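Long-range contacts in methyl-coenzyme M reductase gamma subunit (Methermicoccus shengliensis DSM 18856, PDB 7NKG), which probably helps catalyse, as one subunit of a nickel enzyme, the reduction of methyl-coenzyme M with coenzyme B to methane and a mixed disulfide: residues Q87-M92 and A154-H159; A39-R44 and K187-V192. All blocks are in the same frame, centred on the assembly; numbering follows the deposited sequence.

Interaction 1: residues Q87-M92 and A154-H159; sequences QWTDSM and ATVHGH. With F43 (factor 430), chain V.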
ATOM      1  N   GLN C  87      15.854  31.694  19.517  1.00 18.34           N
ATOM      2  CA  GLN C  87      16.543  31.039  18.405  1.00 17.32           C
ATOM      3  C   GLN C  87      17.657  31.926  17.878  1.00 17.28           C
ATOM      4  O   GLN C  87      17.417  33.094  17.579  1.00 17.44           O
ATOM      5  CB  GLN C  87      15.573  30.664  17.280  1.00 16.92           C
ATOM      6  CG  GLN C  87      16.262  29.960  16.118  1.00 18.73           C
ATOM      7  CD  GLN C  87      15.289  29.175  15.286  1.00 20.51           C
ATOM      8  OE1 GLN C  87      14.977  28.021  15.591  1.00 20.95           O
ATOM      9  NE2 GLN C  87      14.771  29.778  14.214  1.00 20.49           N
ATOM     10  N   TRP C  88      18.857  31.343  17.715  1.00 17.36           N
ATOM     11  CA  TRP C  88      20.063  32.030  17.267  1.00 18.42           C
ATOM     12  C   TRP C  88      20.615  31.462  15.964  1.00 18.37           C
ATOM     13  O   TRP C  88      20.580  30.252  15.760  1.00 18.48           O
ATOM     14  CB  TRP C  88      21.168  31.860  18.318  1.00 18.71           C
ATOM     15  CG  TRP C  88      21.068  32.831  19.455  1.00 19.40           C
ATOM     16  CD1 TRP C  88      20.571  32.594  20.703  1.00 19.96           C
ATOM     17  CD2 TRP C  88      21.468  34.207  19.432  1.00 19.34           C
ATOM     18  NE1 TRP C  88      20.623  33.745  21.457  1.00 20.08           N
ATOM     19  CE2 TRP C  88      21.180  34.749  20.702  1.00 19.78           C
ATOM     20  CE3 TRP C  88      22.060  35.031  18.463  1.00 19.93           C
ATOM     21  CZ2 TRP C  88      21.462  36.077  21.028  1.00 20.73           C
ATOM     22  CZ3 TRP C  88      22.308  36.352  18.775  1.00 20.55           C
ATOM     23  CH2 TRP C  88      22.021  36.861  20.051  1.00 20.68           C
ATOM     24  N   THR C  89      21.170  32.336  15.130  1.00 17.62           N
ATOM     25  CA  THR C  89      21.915  31.984  13.926  1.00 18.18           C
ATOM     26  C   THR C  89      23.317  32.521  14.172  1.00 18.56           C
ATOM     27  O   THR C  89      23.466  33.658  14.636  1.00 18.76           O
ATOM     28  CB  THR C  89      21.289  32.576  12.679  1.00 19.00           C
ATOM     29  OG1 THR C  89      19.995  31.991  12.508  1.00 19.94           O
ATOM     30  CG2 THR C  89      22.133  32.330  11.425  1.00 19.41           C
ATOM     31  N   ASP C  90      24.345  31.706  13.888  1.00 18.25           N
ATOM     32  CA  ASP C  90      25.734  32.089  14.175  1.00 17.95           C
ATOM     33  C   ASP C  90      26.611  31.916  12.942  1.00 17.22           C
ATOM     34  O   ASP C  90      26.658  30.823  12.379  1.00 16.86           O
ATOM     35  CB  ASP C  90      26.262  31.204  15.310  1.00 18.37           C
ATOM     36  CG  ASP C  90      25.537  31.465  16.612  1.00 19.65           C
ATOM     37  OD1 ASP C  90      25.747  32.543  17.190  1.00 19.15           O
ATOM     38  OD2 ASP C  90      24.757  30.584  17.049  1.00 20.09           O
ATOM     39  N   SER C  91      27.333  32.976  12.540  1.00 16.36           N
ATOM     40  CA  SER C  91      28.202  32.898  11.375  1.00 15.97           C
ATOM     41  C   SER C  91      29.272  31.834  11.519  1.00 15.66           C
ATOM     42  O   SER C  91      29.848  31.658  12.594  1.00 15.53           O
ATOM     43  CB  SER C  91      28.888  34.235  11.113  1.00 16.65           C
ATOM     44  OG  SER C  91      29.627  34.203   9.902  1.00 18.50           O
ATOM     45  N   MET C  92      29.582  31.160  10.420  1.00 16.27           N
ATOM     46  CA  MET C  92      30.711  30.239  10.393  1.00 16.53           C
ATOM     47  C   MET C  92      32.071  30.996  10.337  1.00 16.94           C
ATOM     48  O   MET C  92      33.113  30.360  10.507  1.00 16.66           O
ATOM     49  CB  MET C  92      30.554  29.263   9.229  1.00 16.96           C
ATOM     50  CG  MET C  92      29.450  28.252   9.507  1.00 18.75           C
ATOM     51  SD  MET C  92      29.151  27.090   8.194  1.00 18.77           S
ATOM     52  CE  MET C  92      30.673  26.155   8.205  1.00 16.70           C
ATOM     53  N   ALA C 154      12.738  33.014  12.385  1.00 17.77           N
ATOM     54  CA  ALA C 154      12.284  32.663  11.033  1.00 18.25           C
ATOM     55  C   ALA C 154      13.192  33.367   9.996  1.00 18.40           C
ATOM     56  O   ALA C 154      13.743  34.437  10.283  1.00 18.91           O
ATOM     57  CB  ALA C 154      10.840  33.091  10.832  1.00 18.16           C
ATOM     58  N   THR C 155      13.324  32.799   8.786  1.00 17.53           N
ATOM     59  CA  THR C 155      14.164  33.351   7.707  1.00 17.64           C
ATOM     60  C   THR C 155      15.611  33.494   8.227  1.00 17.50           C
ATOM     61  O   THR C 155      16.160  34.583   8.323  1.00 17.57           O
ATOM     62  CB  THR C 155      13.566  34.659   7.165  1.00 18.28           C
ATOM     63  OG1 THR C 155      12.165  34.491   6.960  1.00 19.10           O
ATOM     64  CG2 THR C 155      14.252  35.104   5.892  1.00 18.68           C
ATOM     65  N   VAL C 156      16.187  32.359   8.582  1.00 16.28           N
ATOM     66  CA  VAL C 156      17.458  32.293   9.283  1.00 15.61           C
ATOM     67  C   VAL C 156      18.694  32.418   8.392  1.00 15.89           C
ATOM     68  O   VAL C 156      19.771  32.679   8.924  1.00 17.19           O
ATOM     69  CB  VAL C 156      17.525  31.002  10.149  1.00 16.23           C
ATOM     70  CG1 VAL C 156      16.307  30.917  11.078  1.00 16.23           C
ATOM     71  CG2 VAL C 156      17.652  29.740   9.285  1.00 16.71           C
ATOM     72  N   HIS C 157      18.558  32.212   7.067  1.00 15.09           N
ATOM     73  CA  HIS C 157      19.661  32.207   6.093  1.00 15.98           C
ATOM     74  C   HIS C 157      20.788  33.205   6.395  1.00 16.39           C
ATOM     75  O   HIS C 157      20.510  34.386   6.607  1.00 16.58           O
ATOM     76  CB  HIS C 157      19.114  32.505   4.686  1.00 16.12           C
ATOM     77  CG  HIS C 157      20.068  32.184   3.578  1.00 17.86           C
ATOM     78  ND1 HIS C 157      20.408  30.877   3.280  1.00 18.87           N
ATOM     79  CD2 HIS C 157      20.667  33.003   2.681  1.00 18.62           C
ATOM     80  CE1 HIS C 157      21.240  30.944   2.245  1.00 19.67           C
ATOM     81  NE2 HIS C 157      21.414  32.201   1.841  1.00 19.69           N
ATOM     82  N   GLY C 158      22.019  32.728   6.450  1.00 16.66           N
ATOM     83  CA  GLY C 158      23.158  33.600   6.699  1.00 17.07           C
ATOM     84  C   GLY C 158      24.365  32.960   7.361  1.00 17.47           C
ATOM     85  O   GLY C 158      25.475  33.461   7.180  1.00 17.45           O
ATOM     86  N   HIS C 159      24.189  31.850   8.124  1.00 17.25           N
ATOM     87  CA  HIS C 159      25.322  31.245   8.837  1.00 16.40           C
ATOM     88  C   HIS C 159      26.516  30.927   7.928  1.00 16.15           C
ATOM     89  O   HIS C 159      27.660  31.136   8.305  1.00 16.94           O
ATOM     90  CB  HIS C 159      24.904  30.001   9.657  1.00 16.24           C
ATOM     91  CG  HIS C 159      24.832  28.718   8.882  1.00 16.30           C
ATOM     92  ND1 HIS C 159      23.804  28.475   7.984  1.00 16.93           N
ATOM     93  CD2 HIS C 159      25.683  27.662   8.864  1.00 17.02           C
ATOM     94  CE1 HIS C 159      24.025  27.257   7.500  1.00 18.06           C
ATOM     95  NE2 HIS C 159      25.153  26.735   7.985  1.00 17.83           N
TER
HETATM   96 NI   F43 V 602      14.054  23.861   5.172  1.00 16.41          NI
HETATM   97  NA  F43 V 602      12.220  23.665   4.215  1.00 15.67           N
HETATM   98  CHA F43 V 602      13.204  22.495   2.350  1.00 16.09           C
HETATM   99  C1A F43 V 602      12.092  23.249   3.029  1.00 15.82           C
HETATM  100  C2A F43 V 602      10.775  23.644   2.377  1.00 15.60           C
HETATM  101  C3A F43 V 602      10.259  24.698   3.380  1.00 15.37           C
HETATM  102  C4A F43 V 602      10.899  24.144   4.682  1.00 15.34           C
HETATM  103  C5A F43 V 602       9.787  22.454   2.367  1.00 16.02           C
HETATM  104  C6A F43 V 602       8.453  22.797   1.705  1.00 15.94           C
HETATM  105  O7A F43 V 602       8.325  22.856   0.482  1.00 15.65           O
HETATM  106  N8A F43 V 602       7.453  22.959   2.479  1.00 15.86           N
HETATM  107  C9A F43 V 602      11.026  24.117   0.939  1.00 16.25           C
HETATM  108  CAA F43 V 602      10.650  26.171   3.070  1.00 15.06           C
HETATM  109  CBA F43 V 602       9.788  26.786   1.967  1.00 15.80           C
HETATM  110  CCA F43 V 602       9.482  28.233   2.213  1.00 17.16           C
HETATM  111  ODA F43 V 602      10.427  29.049   2.378  1.00 17.58           O
HETATM  112  OEA F43 V 602       8.267  28.566   2.204  1.00 17.60           O
HETATM  113  NB  F43 V 602      13.045  24.387   6.900  1.00 16.51           N
HETATM  114  CHB F43 V 602      11.008  25.127   5.844  1.00 15.97           C
HETATM  115  C1B F43 V 602      11.577  24.428   7.079  1.00 16.47           C
HETATM  116  C2B F43 V 602      11.356  25.202   8.418  1.00 15.89           C
HETATM  117  C3B F43 V 602      12.708  25.868   8.699  1.00 16.31           C
HETATM  118  C4B F43 V 602      13.624  25.028   7.854  1.00 16.83           C
HETATM  119  N5B F43 V 602      10.903  23.158   7.354  1.00 16.87           N
HETATM  120  C6B F43 V 602      10.554  22.999   8.622  1.00 17.23           C
HETATM  121  O7B F43 V 602       9.879  22.080   9.083  1.00 17.81           O
HETATM  122  C8B F43 V 602      11.115  24.103   9.461  1.00 16.56           C
HETATM  123  C9B F43 V 602      10.117  26.128   8.488  1.00 15.12           C
HETATM  124  CAB F43 V 602      12.768  27.341   8.232  1.00 15.79           C
HETATM  125  CBB F43 V 602      14.128  28.012   8.416  1.00 16.39           C
HETATM  126  CCB F43 V 602      13.953  29.511   8.366  1.00 17.59           C
HETATM  127  ODB F43 V 602      14.587  30.194   7.523  1.00 17.41           O
HETATM  128  OEB F43 V 602      13.193  30.064   9.205  1.00 17.94           O
HETATM  129  NC  F43 V 602      15.892  24.337   5.972  1.00 16.13           N
HETATM  130  CHC F43 V 602      15.082  25.068   8.103  1.00 17.21           C
HETATM  131  C1C F43 V 602      16.062  24.797   7.223  1.00 16.40           C
HETATM  132  C2C F43 V 602      17.498  24.948   7.616  1.00 16.11           C
HETATM  133  C3C F43 V 602      18.165  24.912   6.236  1.00 15.49           C
HETATM  134  C4C F43 V 602      17.101  24.312   5.338  1.00 14.89           C
HETATM  135  C5C F43 V 602      17.871  23.707   8.433  1.00 16.58           C
HETATM  136  C6C F43 V 602      19.290  23.900   8.963  1.00 17.43           C
HETATM  137  O7C F43 V 602      19.560  24.946   9.580  1.00 17.84           O
HETATM  138  O8C F43 V 602      20.157  23.008   8.789  1.00 17.84           O
HETATM  139  C8C F43 V 602      18.518  26.320   5.727  1.00 15.54           C
HETATM  140  C9C F43 V 602      19.648  26.968   6.539  1.00 16.61           C
HETATM  141  CAC F43 V 602      20.244  28.199   5.863  1.00 17.91           C
HETATM  142  OBC F43 V 602      21.284  28.690   6.369  1.00 18.34           O
HETATM  143  OCC F43 V 602      19.710  28.693   4.837  1.00 17.89           O
HETATM  144  ND  F43 V 602      15.038  23.658   3.384  1.00 15.69           N
HETATM  145  CHD F43 V 602      17.343  23.876   4.068  1.00 15.20           C
HETATM  146  C5D F43 V 602      17.918  23.028   1.316  1.00 14.85           C
HETATM  147  C6D F43 V 602      19.098  23.568   2.114  1.00 14.81           C
HETATM  148  C7D F43 V 602      18.738  23.592   3.580  1.00 15.28           C
HETATM  149  O8D F43 V 602      19.671  23.425   4.335  1.00 15.79           O
HETATM  150  C9D F43 V 602      14.956  23.592  -0.264  1.00 16.90           C
HETATM  151  CAD F43 V 602      15.795  22.971  -1.373  1.00 17.83           C
HETATM  152  OBD F43 V 602      15.977  23.616  -2.446  1.00 18.73           O
HETATM  153  OCD F43 V 602      16.330  21.836  -1.238  1.00 17.03           O
HETATM  154  C1D F43 V 602      16.350  23.742   3.159  1.00 15.53           C
HETATM  155  C2D F43 V 602      16.624  23.771   1.672  1.00 15.12           C
HETATM  156  C3D F43 V 602      15.358  23.125   1.124  1.00 15.98           C
HETATM  157  C4D F43 V 602      14.292  23.538   2.133  1.00 15.94           C
HETATM  158  O   HOH W   1      28.082  34.500   7.711  1.00 17.41           O

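Interaction 2: residues A39-R44 and K187-V192; sequences AILGHR and KDQVGV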
ATOM      1  N   ALA C  39      11.199  42.621  24.430  1.00 22.77           N
ATOM      2  CA  ALA C  39      10.830  43.217  23.151  1.00 22.88           C
ATOM      3  C   ALA C  39      11.426  42.406  21.970  1.00 22.63           C
ATOM      4  O   ALA C  39      10.697  42.073  21.033  1.00 23.06           O
ATOM      5  CB  ALA C  39      11.312  44.668  23.087  1.00 23.35           C
ATOM      6  N   ILE C  40      12.734  42.084  22.014  1.00 21.96           N
ATOM      7  CA  ILE C  40      13.370  41.380  20.890  1.00 22.16           C
ATOM      8  C   ILE C  40      12.905  39.914  20.780  1.00 22.00           C
ATOM      9  O   ILE C  40      12.870  39.392  19.660  1.00 21.81           O
ATOM     10  CB  ILE C  40      14.923  41.519  20.875  1.00 22.51           C
ATOM     11  CG1 ILE C  40      15.561  40.844  22.119  1.00 23.29           C
ATOM     12  CG2 ILE C  40      15.280  43.021  20.794  1.00 23.05           C
ATOM     13  CD1 ILE C  40      17.067  40.873  22.215  1.00 23.64           C
ATOM     14  N   LEU C  41      12.463  39.279  21.889  1.00 21.63           N
ATOM     15  CA  LEU C  41      11.932  37.903  21.775  1.00 22.41           C
ATOM     16  C   LEU C  41      10.512  37.865  21.119  1.00 23.00           C
ATOM     17  O   LEU C  41      10.187  36.881  20.456  1.00 22.94           O
ATOM     18  CB  LEU C  41      11.989  37.170  23.121  1.00 23.08           C
ATOM     19  CG  LEU C  41      13.386  37.066  23.766  1.00 24.65           C
ATOM     20  CD1 LEU C  41      13.324  36.282  25.055  1.00 25.44           C
ATOM     21  CD2 LEU C  41      14.425  36.407  22.820  1.00 24.90           C
ATOM     22  N   GLY C  42       9.731  38.944  21.232  1.00 22.57           N
ATOM     23  CA  GLY C  42       8.431  39.066  20.574  1.00 22.95           C
ATOM     24  C   GLY C  42       7.303  38.171  21.048  1.00 23.80           C
ATOM     25  O   GLY C  42       6.348  37.958  20.296  1.00 24.91           O
ATOM     26  N   HIS C  43       7.359  37.684  22.292  1.00 22.50           N
ATOM     27  CA  HIS C  43       6.324  36.785  22.825  1.00 22.62           C
ATOM     28  C   HIS C  43       5.205  37.531  23.543  1.00 23.03           C
ATOM     29  O   HIS C  43       4.078  37.030  23.606  1.00 23.11           O
ATOM     30  CB  HIS C  43       6.954  35.780  23.786  1.00 22.56           C
ATOM     31  CG  HIS C  43       8.059  34.989  23.160  1.00 22.72           C
ATOM     32  ND1 HIS C  43       7.917  34.436  21.899  1.00 23.59           N
ATOM     33  CD2 HIS C  43       9.285  34.677  23.639  1.00 23.37           C
ATOM     34  CE1 HIS C  43       9.064  33.829  21.643  1.00 23.94           C
ATOM     35  NE2 HIS C  43       9.904  33.918  22.669  1.00 23.92           N
ATOM     36  N   ARG C  44       5.524  38.677  24.145  1.00 23.17           N
ATOM     37  CA  ARG C  44       4.534  39.480  24.875  1.00 24.90           C
ATOM     38  C   ARG C  44       5.017  40.935  24.967  1.00 26.59           C
ATOM     39  O   ARG C  44       6.196  41.213  24.703  1.00 26.73           O
ATOM     40  CB  ARG C  44       4.269  38.899  26.291  1.00 25.36           C
ATOM     41  CG  ARG C  44       5.426  39.107  27.252  1.00 26.09           C
ATOM     42  CD  ARG C  44       5.202  38.490  28.618  1.00 28.60           C
ATOM     43  NE  ARG C  44       6.053  39.119  29.624  1.00 30.68           N
ATOM     44  CZ  ARG C  44       7.362  38.921  29.753  1.00 32.19           C
ATOM     45  NH1 ARG C  44       7.995  38.075  28.948  1.00 31.63           N
ATOM     46  NH2 ARG C  44       8.047  39.567  30.691  1.00 32.87           N
ATOM     47  N   LYS C 187      13.717  45.169  15.308  1.00 21.36           N
ATOM     48  CA  LYS C 187      12.639  44.252  14.958  1.00 20.96           C
ATOM     49  C   LYS C 187      12.775  43.067  15.918  1.00 21.29           C
ATOM     50  O   LYS C 187      13.885  42.800  16.410  1.00 21.85           O
ATOM     51  CB  LYS C 187      12.773  43.761  13.526  1.00 22.02           C
ATOM     52  CG  LYS C 187      12.994  44.856  12.490  1.00 23.80           C
ATOM     53  CD  LYS C 187      12.794  44.322  11.092  1.00 25.76           C
ATOM     54  CE  LYS C 187      13.155  45.390  10.090  1.00 28.08           C
ATOM     55  NZ  LYS C 187      13.061  44.900   8.701  1.00 29.76           N
ATOM     56  N   ASP C 188      11.675  42.368  16.214  1.00 20.50           N
ATOM     57  CA  ASP C 188      11.772  41.186  17.076  1.00 20.42           C
ATOM     58  C   ASP C 188      12.410  40.009  16.295  1.00 20.05           C
ATOM     59  O   ASP C 188      12.686  40.131  15.095  1.00 20.38           O
ATOM     60  CB  ASP C 188      10.425  40.823  17.729  1.00 20.96           C
ATOM     61  CG  ASP C 188       9.364  40.281  16.807  1.00 24.23           C
ATOM     62  OD1 ASP C 188       9.711  39.849  15.693  1.00 23.62           O
ATOM     63  OD2 ASP C 188       8.174  40.300  17.202  1.00 26.00           O
ATOM     64  N   GLN C 189      12.601  38.861  16.955  1.00 20.20           N
ATOM     65  CA  GLN C 189      13.286  37.737  16.330  1.00 19.88           C
ATOM     66  C   GLN C 189      12.518  37.166  15.121  1.00 20.56           C
ATOM     67  O   GLN C 189      13.154  36.511  14.318  1.00 20.54           O
ATOM     68  CB  GLN C 189      13.664  36.660  17.352  1.00 20.64           C
ATOM     69  CG  GLN C 189      12.505  35.925  17.997  1.00 22.44           C
ATOM     70  CD  GLN C 189      13.011  34.908  18.996  1.00 23.52           C
ATOM     71  OE1 GLN C 189      14.005  34.184  18.749  1.00 22.61           O
ATOM     72  NE2 GLN C 189      12.314  34.770  20.125  1.00 22.67           N
ATOM     73  N   VAL C 190      11.213  37.479  14.930  1.00 20.99           N
ATOM     74  CA  VAL C 190      10.500  37.034  13.719  1.00 22.37           C
ATOM     75  C   VAL C 190      10.263  38.195  12.715  1.00 23.24           C
ATOM     76  O   VAL C 190       9.471  38.033  11.785  1.00 23.96           O
ATOM     77  CB  VAL C 190       9.199  36.224  14.010  1.00 23.48           C
ATOM     78  CG1 VAL C 190       9.520  34.851  14.577  1.00 23.80           C
ATOM     79  CG2 VAL C 190       8.236  36.972  14.916  1.00 23.75           C
ATOM     80  N   GLY C 191      11.009  39.296  12.846  1.00 23.20           N
ATOM     81  CA  GLY C 191      10.959  40.380  11.881  1.00 24.01           C
ATOM     82  C   GLY C 191       9.880  41.427  12.054  1.00 24.36           C
ATOM     83  O   GLY C 191       9.717  42.254  11.156  1.00 24.37           O
ATOM     84  N   VAL C 192       9.135  41.429  13.179  1.00 24.39           N
ATOM     85  CA  VAL C 192       8.097  42.440  13.385  1.00 25.08           C
ATOM     86  C   VAL C 192       8.773  43.715  13.861  1.00 26.09           C
ATOM     87  O   VAL C 192       9.415  43.680  14.917  1.00 25.44           O
ATOM     88  CB  VAL C 192       7.025  41.988  14.406  1.00 25.41           C
ATOM     89  CG1 VAL C 192       5.973  43.082  14.623  1.00 25.73           C
ATOM     90  CG2 VAL C 192       6.350  40.715  13.940  1.00 26.21           C
TER
HETATM   91  O   HOH W   2       6.388  38.366  17.518  1.00 30.76           O

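Interaction 1: residues Q87-M92 and A154-H159
M92 and H159 run side by side, their side chains pointing the same way. The thioether sulfur of M92 comes up to the imidazole obliquely, with SD 3.6 Å from CD2 of H159. M92 N donates to H159 O over 2.9 Å, with an N-H...O angle of 162°. The chi1 of H159 (83°) sets CG between its own backbone N and carbonyl carbon, while CB rests 3.3 Å from D90 O. From there the ring offers ND1, in its own plane, to OBC of factor 430, a weak bond of 3.0 Å. H159 NE2 is hydrogen-bonded to a basic side chain on the chain of another protein. Water 1 bridges S91 OG, also hydrogen-bonded to Y93 N, and G158 O.

Farther back, on strand 83-90, T89 lies against V156. Its methyl CG2, anti to the backbone N, is 3.5 Å from V156 O, while OG1 faces V156 CB and is hydrogen-bonded to G120 O. Q87 crosses V156 at about a right angle and brings NE2 to 3.7 Å from CG1; R152 O and R121 NE hold the two ends of its amide.

The 154-159 loop therefore rests on the strand and turns its donors to the cofactor. T155 N and V156 N each take one oxygen of the carboxylate formed by OEB and ODB. A second carboxylate is shared by the two histidines, H157 ND1 meeting OCC in the ring plane at 2.8 Å. Backbone N-H groups and imidazole edges gripping the cofactor's acid arms make this one wall of the factor 430 pocket of methyl-coenzyme M reductase.

Interaction 2: residues A39-R44 and K187-V192
Q189 fastens the hairpin loop between strands 182-187 and 193-201 to the C-terminal end of helix 34-41, where I40 and L41 present carbonyls to it. The loop is a type I beta turn from D188 to G191, closed by G191 N donating to D188 O. I40 O accepts Q189 N at 2.8 Å, met nearly along the C=O axis although the N-H...O angle is only 135°. The next carbonyl goes to the side chain: Q189 NE2 reaches L41 O at 3.0 Å, in the carbonyl plane and on a lone pair, with the oxygen also close to the plane of the amide. A chi1 of 67° swings the extended glutamine chain across toward L41, whose CD2 is 3.8 Å from NE2. That NE2 also bonds to Y85 O, which takes H43 NE2 as well, and Q189 OE1 probably accepts from Q87 N.

One residue earlier, the carboxylate of D188 divides its work. OD1 draws in V190 N (2.9 Å), making an Asx turn, and V192 N (3.0 Å), which arrive from opposite faces of its plane, while D188 N donates a hydrogen bond to V192 O. OD2 faces G42, where the chain leaves the helix with positive phi; CA of G42 is 3.6 Å from it. Water 2 links the two segments, donating to D188 OD2 at 2.7 Å and to G42 O at 2.8 Å.

In the fold
From the N terminus, helix 34-41 and the turn after it supply the first half of interaction 2. The chain then passes helices 66-70 and 75-79 into strand 83-90, which opens interaction 1; after 61 intervening residues the loop following strand 149-151 closes it. Only after strand 182-187 does the hairpin loop at 187-192 return to the helix end, so interaction 1 nests inside the larger loop closed by interaction 2. The two meet directly where Q87 N probably bonds to Q189 OE1. Together they tie the early helix and the hairpin of the three-stranded sheet to the four-stranded sheet, whose strand 83-90 backs the cofactor loop.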